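Local coordinates for peptidase M16 inactive domain family protein (Pseudomonas fluorescens, PDB 3GWB) that is a peptidase M16 inactive-domain family protein that may have hydrolase activity, though its substrate and precise role are not established, at residues N51-L63 / I179-Y192. Residues are numbered along the deposited sequence; the frame is centred on the assembly and turned at random.
Sequences NAPGVALLTNAML and ITLAQLKAFHAKAY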
ATOM      1  N   ASN A  51      24.922 -17.038   0.809  1.00 27.15           N
ATOM      2  CA  ASN A  51      24.634 -17.923  -0.315  1.00 27.53           C
ATOM      3  C   ASN A  51      23.145 -18.228  -0.482  1.00 27.10           C
ATOM      4  O   ASN A  51      22.775 -19.084  -1.290  1.00 26.79           O
ATOM      5  CB  ASN A  51      25.366 -19.246  -0.133  1.00 30.36           C
ATOM      6  CG  ASN A  51      24.751 -20.095   0.962  1.00 33.36           C
ATOM      7  OD1 ASN A  51      24.679 -19.680   2.123  1.00 35.02           O
ATOM      8  ND2 ASN A  51      24.292 -21.287   0.597  1.00 36.55           N
ATOM      9  N   ALA A  52      22.294 -17.547   0.280  1.00 24.93           N
ATOM     10  CA  ALA A  52      20.859 -17.788   0.183  1.00 23.08           C
ATOM     11  C   ALA A  52      20.054 -16.507  -0.045  1.00 22.24           C
ATOM     12  O   ALA A  52      19.271 -16.093   0.808  1.00 21.71           O
ATOM     13  CB  ALA A  52      20.366 -18.507   1.442  1.00 23.47           C
ATOM     14  N   PRO A  53      20.234 -15.869  -1.210  1.00 22.00           N
ATOM     15  CA  PRO A  53      19.516 -14.633  -1.539  1.00 20.97           C
ATOM     16  C   PRO A  53      18.037 -14.729  -1.167  1.00 20.88           C
ATOM     17  O   PRO A  53      17.361 -15.695  -1.534  1.00 18.70           O
ATOM     18  CB  PRO A  53      19.729 -14.506  -3.044  1.00 22.78           C
ATOM     19  CG  PRO A  53      21.106 -15.073  -3.221  1.00 21.31           C
ATOM     20  CD  PRO A  53      21.071 -16.308  -2.343  1.00 21.06           C
ATOM     21  N   GLY A  54      17.549 -13.736  -0.426  1.00 19.83           N
ATOM     22  CA  GLY A  54      16.157 -13.726  -0.012  1.00 16.39           C
ATOM     23  C   GLY A  54      15.847 -14.327   1.357  1.00 15.11           C
ATOM     24  O   GLY A  54      14.730 -14.192   1.851  1.00 13.34           O
ATOM     25  N   VAL A  55      16.815 -14.986   1.989  1.00 13.82           N
ATOM     26  CA  VAL A  55      16.536 -15.596   3.285  1.00 12.31           C
ATOM     27  C   VAL A  55      16.235 -14.536   4.350  1.00 12.28           C
ATOM     28  O   VAL A  55      15.394 -14.742   5.219  1.00 10.25           O
ATOM     29  CB  VAL A  55      17.702 -16.523   3.743  1.00 12.89           C
ATOM     30  CG1 VAL A  55      18.941 -15.708   4.095  1.00 11.14           C
ATOM     31  CG2 VAL A  55      17.255 -17.366   4.924  1.00 11.71           C
ATOM     32  N   ALA A  56      16.895 -13.387   4.257  1.00 12.09           N
ATOM     33  CA  ALA A  56      16.673 -12.316   5.222  1.00 13.12           C
ATOM     34  C   ALA A  56      15.247 -11.793   5.136  1.00 14.27           C
ATOM     35  O   ALA A  56      14.565 -11.622   6.147  1.00 12.14           O
ATOM     36  CB  ALA A  56      17.660 -11.173   4.978  1.00 14.28           C
ATOM     37  N   LEU A  57      14.785 -11.551   3.920  1.00 13.57           N
ATOM     38  CA  LEU A  57      13.443 -11.027   3.758  1.00 14.98           C
ATOM     39  C   LEU A  57      12.401 -12.059   4.182  1.00 14.49           C
ATOM     40  O   LEU A  57      11.393 -11.728   4.808  1.00 14.08           O
ATOM     41  CB  LEU A  57      13.237 -10.598   2.307  1.00 16.18           C
ATOM     42  CG  LEU A  57      12.208  -9.487   2.100  1.00 20.29           C
ATOM     43  CD1 LEU A  57      12.755  -8.459   1.108  1.00 19.72           C
ATOM     44  CD2 LEU A  57      10.893 -10.088   1.621  1.00 19.71           C
ATOM     45  N   LEU A  58      12.655 -13.319   3.855  1.00 13.31           N
ATOM     46  CA  LEU A  58      11.725 -14.381   4.207  1.00 13.59           C
ATOM     47  C   LEU A  58      11.634 -14.555   5.722  1.00 11.93           C
ATOM     48  O   LEU A  58      10.550 -14.741   6.271  1.00 12.28           O
ATOM     49  CB  LEU A  58      12.167 -15.684   3.542  1.00 15.96           C
ATOM     50  CG  LEU A  58      11.191 -16.861   3.520  1.00 19.39           C
ATOM     51  CD1 LEU A  58       9.808 -16.412   3.062  1.00 20.27           C
ATOM     52  CD2 LEU A  58      11.755 -17.934   2.583  1.00 18.47           C
ATOM     53  N   THR A  59      12.772 -14.489   6.403  1.00 12.53           N
ATOM     54  CA  THR A  59      12.776 -14.642   7.849  1.00 10.20           C
ATOM     55  C   THR A  59      11.970 -13.505   8.473  1.00 10.99           C
ATOM     56  O   THR A  59      11.140 -13.731   9.353  1.00 10.86           O
ATOM     57  CB  THR A  59      14.218 -14.618   8.431  1.00 11.55           C
ATOM     58  OG1 THR A  59      14.997 -15.662   7.839  1.00  9.44           O
ATOM     59  CG2 THR A  59      14.191 -14.840   9.947  1.00 13.49           C
ATOM     60  N   ASN A  60      12.206 -12.283   8.007  1.00 10.26           N
ATOM     61  CA  ASN A  60      11.500 -11.129   8.546  1.00 10.29           C
ATOM     62  C   ASN A  60       9.995 -11.192   8.310  1.00  9.72           C
ATOM     63  O   ASN A  60       9.208 -10.736   9.138  1.00 11.37           O
ATOM     64  CB  ASN A  60      12.069  -9.838   7.951  1.00  9.54           C
ATOM     65  CG  ASN A  60      11.414  -8.600   8.527  1.00  7.60           C
ATOM     66  OD1 ASN A  60      10.436  -8.092   7.982  1.00  7.08           O
ATOM     67  ND2 ASN A  60      11.938  -8.120   9.644  1.00  9.58           N
ATOM     68  N   ALA A  61       9.596 -11.768   7.184  1.00  9.54           N
ATOM     69  CA  ALA A  61       8.186 -11.883   6.849  1.00 11.13           C
ATOM     70  C   ALA A  61       7.499 -12.965   7.668  1.00 11.25           C
ATOM     71  O   ALA A  61       6.296 -12.886   7.916  1.00 10.01           O
ATOM     72  CB  ALA A  61       8.032 -12.195   5.362  1.00 12.47           C
HETATM   73  N   MSE A  62       8.261 -13.970   8.088  1.00  9.77           N
HETATM   74  CA  MSE A  62       7.704 -15.086   8.855  1.00 12.16           C
HETATM   75  C   MSE A  62       7.584 -14.863  10.367  1.00 13.68           C
HETATM   76  O   MSE A  62       6.992 -15.685  11.068  1.00 14.50           O
HETATM   77  CB  MSE A  62       8.538 -16.345   8.595  1.00 10.91           C
HETATM   78  CG  MSE A  62       8.447 -16.904   7.163  1.00 13.68           C
HETATM   79 SE   MSE A  62       6.937 -17.853   6.882  1.00 13.40          SE
HETATM   80  CE  MSE A  62       7.234 -19.232   8.025  1.00 15.70           C
ATOM     81  N   LEU A  63       8.126 -13.756  10.868  1.00 12.95           N
ATOM     82  CA  LEU A  63       8.090 -13.474  12.301  1.00 13.26           C
ATOM     83  C   LEU A  63       6.705 -13.578  12.921  1.00 12.88           C
ATOM     84  O   LEU A  63       6.504 -14.325  13.880  1.00 13.07           O
ATOM     85  CB  LEU A  63       8.665 -12.083  12.590  1.00 12.28           C
ATOM     86  CG  LEU A  63      10.118 -11.825  12.164  1.00 12.53           C
ATOM     87  CD1 LEU A  63      10.506 -10.399  12.522  1.00  9.51           C
ATOM     88  CD2 LEU A  63      11.054 -12.813  12.854  1.00 12.41           C
ATOM     89  N   ILE A 179      15.109 -22.694   0.142  1.00 20.32           N
ATOM     90  CA  ILE A 179      15.168 -22.241   1.542  1.00 18.50           C
ATOM     91  C   ILE A 179      14.334 -23.102   2.493  1.00 16.51           C
ATOM     92  O   ILE A 179      13.125 -23.224   2.334  1.00 16.87           O
ATOM     93  CB  ILE A 179      14.708 -20.771   1.684  1.00 17.51           C
ATOM     94  CG1 ILE A 179      15.582 -19.865   0.814  1.00 17.41           C
ATOM     95  CG2 ILE A 179      14.802 -20.329   3.144  1.00 16.94           C
ATOM     96  CD1 ILE A 179      17.053 -19.997   1.083  1.00 18.66           C
ATOM     97  N   THR A 180      14.987 -23.674   3.497  1.00 14.79           N
ATOM     98  CA  THR A 180      14.307 -24.535   4.455  1.00 15.17           C
ATOM     99  C   THR A 180      14.085 -23.875   5.813  1.00 15.09           C
ATOM    100  O   THR A 180      14.630 -22.806   6.105  1.00 10.44           O
ATOM    101  CB  THR A 180      15.110 -25.806   4.696  1.00 16.98           C
ATOM    102  OG1 THR A 180      16.308 -25.466   5.400  1.00 18.30           O
ATOM    103  CG2 THR A 180      15.483 -26.466   3.363  1.00 19.21           C
ATOM    104  N   LEU A 181      13.279 -24.527   6.643  1.00 15.33           N
ATOM    105  CA  LEU A 181      12.996 -24.020   7.977  1.00 16.44           C
ATOM    106  C   LEU A 181      14.290 -23.967   8.786  1.00 15.73           C
ATOM    107  O   LEU A 181      14.481 -23.068   9.602  1.00 15.03           O
ATOM    108  CB  LEU A 181      11.972 -24.918   8.673  1.00 19.07           C
ATOM    109  CG  LEU A 181      10.594 -24.973   7.997  1.00 21.46           C
ATOM    110  CD1 LEU A 181       9.684 -25.935   8.753  1.00 24.56           C
ATOM    111  CD2 LEU A 181       9.978 -23.583   7.962  1.00 21.56           C
ATOM    112  N   ALA A 182      15.179 -24.927   8.542  1.00 14.15           N
ATOM    113  CA  ALA A 182      16.459 -24.986   9.242  1.00 16.18           C
ATOM    114  C   ALA A 182      17.278 -23.731   8.971  1.00 15.80           C
ATOM    115  O   ALA A 182      17.947 -23.212   9.861  1.00 13.52           O
ATOM    116  CB  ALA A 182      17.247 -26.215   8.806  1.00 17.06           C
ATOM    117  N   GLN A 183      17.233 -23.253   7.734  1.00 15.94           N
ATOM    118  CA  GLN A 183      17.968 -22.055   7.357  1.00 15.99           C
ATOM    119  C   GLN A 183      17.365 -20.804   7.987  1.00 13.68           C
ATOM    120  O   GLN A 183      18.087 -19.897   8.411  1.00 11.73           O
ATOM    121  CB  GLN A 183      17.977 -21.902   5.840  1.00 17.38           C
ATOM    122  CG  GLN A 183      18.829 -22.934   5.117  1.00 22.00           C
ATOM    123  CD  GLN A 183      18.733 -22.787   3.613  1.00 21.81           C
ATOM    124  OE1 GLN A 183      17.733 -23.158   3.007  1.00 24.97           O
ATOM    125  NE2 GLN A 183      19.769 -22.224   3.008  1.00 23.32           N
ATOM    126  N   LEU A 184      16.041 -20.748   8.034  1.00 11.96           N
ATOM    127  CA  LEU A 184      15.374 -19.598   8.616  1.00 11.82           C
ATOM    128  C   LEU A 184      15.698 -19.542  10.102  1.00 12.14           C
ATOM    129  O   LEU A 184      15.941 -18.466  10.654  1.00 10.72           O
ATOM    130  CB  LEU A 184      13.858 -19.698   8.430  1.00 10.99           C
ATOM    131  CG  LEU A 184      13.318 -19.665   6.997  1.00 14.75           C
ATOM    132  CD1 LEU A 184      11.789 -19.591   7.042  1.00 16.17           C
ATOM    133  CD2 LEU A 184      13.883 -18.467   6.246  1.00 13.20           C
ATOM    134  N   LYS A 185      15.693 -20.712  10.736  1.00 10.93           N
ATOM    135  CA  LYS A 185      15.973 -20.820  12.161  1.00 12.92           C
ATOM    136  C   LYS A 185      17.394 -20.384  12.471  1.00 11.59           C
ATOM    137  O   LYS A 185      17.635 -19.662  13.441  1.00  8.84           O
ATOM    138  CB  LYS A 185      15.749 -22.259  12.642  1.00 15.40           C
ATOM    139  CG  LYS A 185      14.286 -22.645  12.782  1.00 17.83           C
ATOM    140  CD  LYS A 185      14.148 -24.075  13.286  1.00 23.52           C
ATOM    141  CE  LYS A 185      12.687 -24.455  13.463  1.00 28.27           C
ATOM    142  NZ  LYS A 185      12.528 -25.843  13.984  1.00 30.28           N
ATOM    143  N   ALA A 186      18.329 -20.817  11.635  1.00  8.95           N
ATOM    144  CA  ALA A 186      19.733 -20.474  11.819  1.00 10.31           C
ATOM    145  C   ALA A 186      19.987 -18.995  11.543  1.00  9.95           C
ATOM    146  O   ALA A 186      20.765 -18.355  12.252  1.00  8.47           O
ATOM    147  CB  ALA A 186      20.599 -21.331  10.910  1.00 12.18           C
ATOM    148  N   PHE A 187      19.350 -18.452  10.505  1.00 10.53           N
ATOM    149  CA  PHE A 187      19.525 -17.037  10.185  1.00  9.75           C
ATOM    150  C   PHE A 187      18.984 -16.175  11.323  1.00  9.77           C
ATOM    151  O   PHE A 187      19.610 -15.194  11.723  1.00 11.69           O
ATOM    152  CB  PHE A 187      18.798 -16.658   8.894  1.00 10.55           C
ATOM    153  CG  PHE A 187      19.008 -15.226   8.488  1.00 12.76           C
ATOM    154  CD1 PHE A 187      20.230 -14.818   7.957  1.00  9.83           C
ATOM    155  CD2 PHE A 187      18.021 -14.268   8.709  1.00 12.82           C
ATOM    156  CE1 PHE A 187      20.459 -13.484   7.638  1.00 11.58           C
ATOM    157  CE2 PHE A 187      18.244 -12.925   8.391  1.00 13.88           C
ATOM    158  CZ  PHE A 187      19.465 -12.534   7.865  1.00 12.07           C
ATOM    159  N   HIS A 188      17.814 -16.543  11.836  1.00  7.80           N
ATOM    160  CA  HIS A 188      17.185 -15.809  12.935  1.00  8.70           C
ATOM    161  C   HIS A 188      18.045 -15.798  14.201  1.00 10.05           C
ATOM    162  O   HIS A 188      18.194 -14.763  14.849  1.00  9.06           O
ATOM    163  CB  HIS A 188      15.812 -16.417  13.239  1.00  7.12           C
ATOM    164  CG  HIS A 188      15.040 -15.681  14.290  1.00  6.17           C
ATOM    165  ND1 HIS A 188      15.090 -16.021  15.625  1.00  7.69           N
ATOM    166  CD2 HIS A 188      14.238 -14.597  14.209  1.00  3.75           C
ATOM    167  CE1 HIS A 188      14.354 -15.172  16.322  1.00  2.67           C
ATOM    168  NE2 HIS A 188      13.827 -14.298  15.484  1.00  5.11           N
ATOM    169  N   ALA A 189      18.618 -16.949  14.546  1.00 10.94           N
ATOM    170  CA  ALA A 189      19.450 -17.059  15.746  1.00 12.12           C
ATOM    171  C   ALA A 189      20.702 -16.187  15.637  1.00 12.54           C
ATOM    172  O   ALA A 189      21.238 -15.703  16.641  1.00 10.98           O
ATOM    173  CB  ALA A 189      19.844 -18.517  15.968  1.00 15.52           C
ATOM    174  N   LYS A 190      21.153 -15.988  14.408  1.00 10.97           N
ATOM    175  CA  LYS A 190      22.339 -15.189  14.130  1.00 12.55           C
ATOM    176  C   LYS A 190      22.068 -13.696  13.926  1.00 12.24           C
ATOM    177  O   LYS A 190      22.717 -12.846  14.537  1.00 12.80           O
ATOM    178  CB  LYS A 190      23.031 -15.737  12.878  1.00 15.16           C
ATOM    179  CG  LYS A 190      24.180 -14.882  12.362  1.00 15.78           C
ATOM    180  CD  LYS A 190      24.940 -15.575  11.221  1.00 19.15           C
ATOM    181  CE  LYS A 190      24.120 -15.668   9.946  1.00 18.80           C
ATOM    182  NZ  LYS A 190      23.821 -14.308   9.406  1.00 22.48           N
ATOM    183  N   ALA A 191      21.105 -13.386  13.063  1.00 11.17           N
ATOM    184  CA  ALA A 191      20.790 -11.999  12.723  1.00  9.01           C
ATOM    185  C   ALA A 191      19.836 -11.278  13.664  1.00  8.72           C
ATOM    186  O   ALA A 191      19.842 -10.048  13.738  1.00  5.99           O
ATOM    187  CB  ALA A 191      20.259 -11.938  11.287  1.00  8.91           C
ATOM    188  N   TYR A 192      19.003 -12.022  14.377  1.00  7.75           N
ATOM    189  CA  TYR A 192      18.082 -11.376  15.297  1.00  7.16           C
ATOM    190  C   TYR A 192      18.572 -11.433  16.739  1.00  7.76           C
ATOM    191  O   TYR A 192      17.816 -11.191  17.682  1.00  7.21           O
ATOM    192  CB  TYR A 192      16.683 -11.981  15.156  1.00  7.18           C
ATOM    193  CG  TYR A 192      15.964 -11.487  13.909  1.00  8.92           C
ATOM    194  CD1 TYR A 192      16.376 -11.893  12.637  1.00  5.65           C
ATOM    195  CD2 TYR A 192      14.920 -10.570  13.999  1.00  7.49           C
ATOM    196  CE1 TYR A 192      15.770 -11.396  11.491  1.00  8.45           C
ATOM    197  CE2 TYR A 192      14.301 -10.063  12.850  1.00  8.33           C
ATOM    198  CZ  TYR A 192      14.736 -10.482  11.603  1.00  9.92           C
ATOM    199  OH  TYR A 192      14.144  -9.976  10.471  1.00 10.29           O
TER
HETATM  200  O   HOH W   1      22.808 -20.831   3.718  1.00 39.75           O
HETATM  201  O   HOH W   2      15.576 -10.411   8.293  1.00 13.34           O
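L184 and F187 of helix 181-191 pack against V55, A56 and T59 of helix 55-62 in a buried, near-perpendicular helix crossing inside the first of the chain's two alpha/beta halves. The two axes approach to 9.7 Å at an angle of -86°. At the crossing L184 acts as a knob in a hole formed by V55, L58, T59 and M62; its CD2 lies 3.8 Å from V55 CG2, while CD1 turns to M62 CG. I179, two residues before helix 181-191, extends this apolar seam by meeting A52 CB through CD1 and L58 CD2 through CG2. The F187 ring, with CG swung anti to the backbone N (chi1 -177°), takes V55 CG1 over one face and A191 CB of its own helix over the other, and its CZ comes to 3.7 Å from A56 CB. Cutting the ring back to an alanine here would probably open a gap beside V55 CG1 and A56 CB and take away the ring carbon that T59 CB and OG1 rest against. T59 OG1 turns back to donate to V55 O at 2.8 Å, from the opposite face of that carbonyl to T59 N, giving the hydroxyl hydrogen an acceptor in its own helix; OG1 also lies 3.4 Å from both L184 CD2 and F187 CD2. Two such alpha/beta halves are the familiar M16 architecture, and in this one the helices adjoin the sheet that includes strand 95-102. Toward that strand the contact turns polar: N60 ND2 donates to Y192 OH (3.0 Å, 160°) almost within its amide plane and also bonds V96 O. A water bridges Y192 OH to A56 O. Alongside, L63 spreads its two methyls, CD1 against Y192 CE2 at 3.8 Å and CD2 against CD2 of H188, a residue whose NE2 hydrogen-bonds to V119 O.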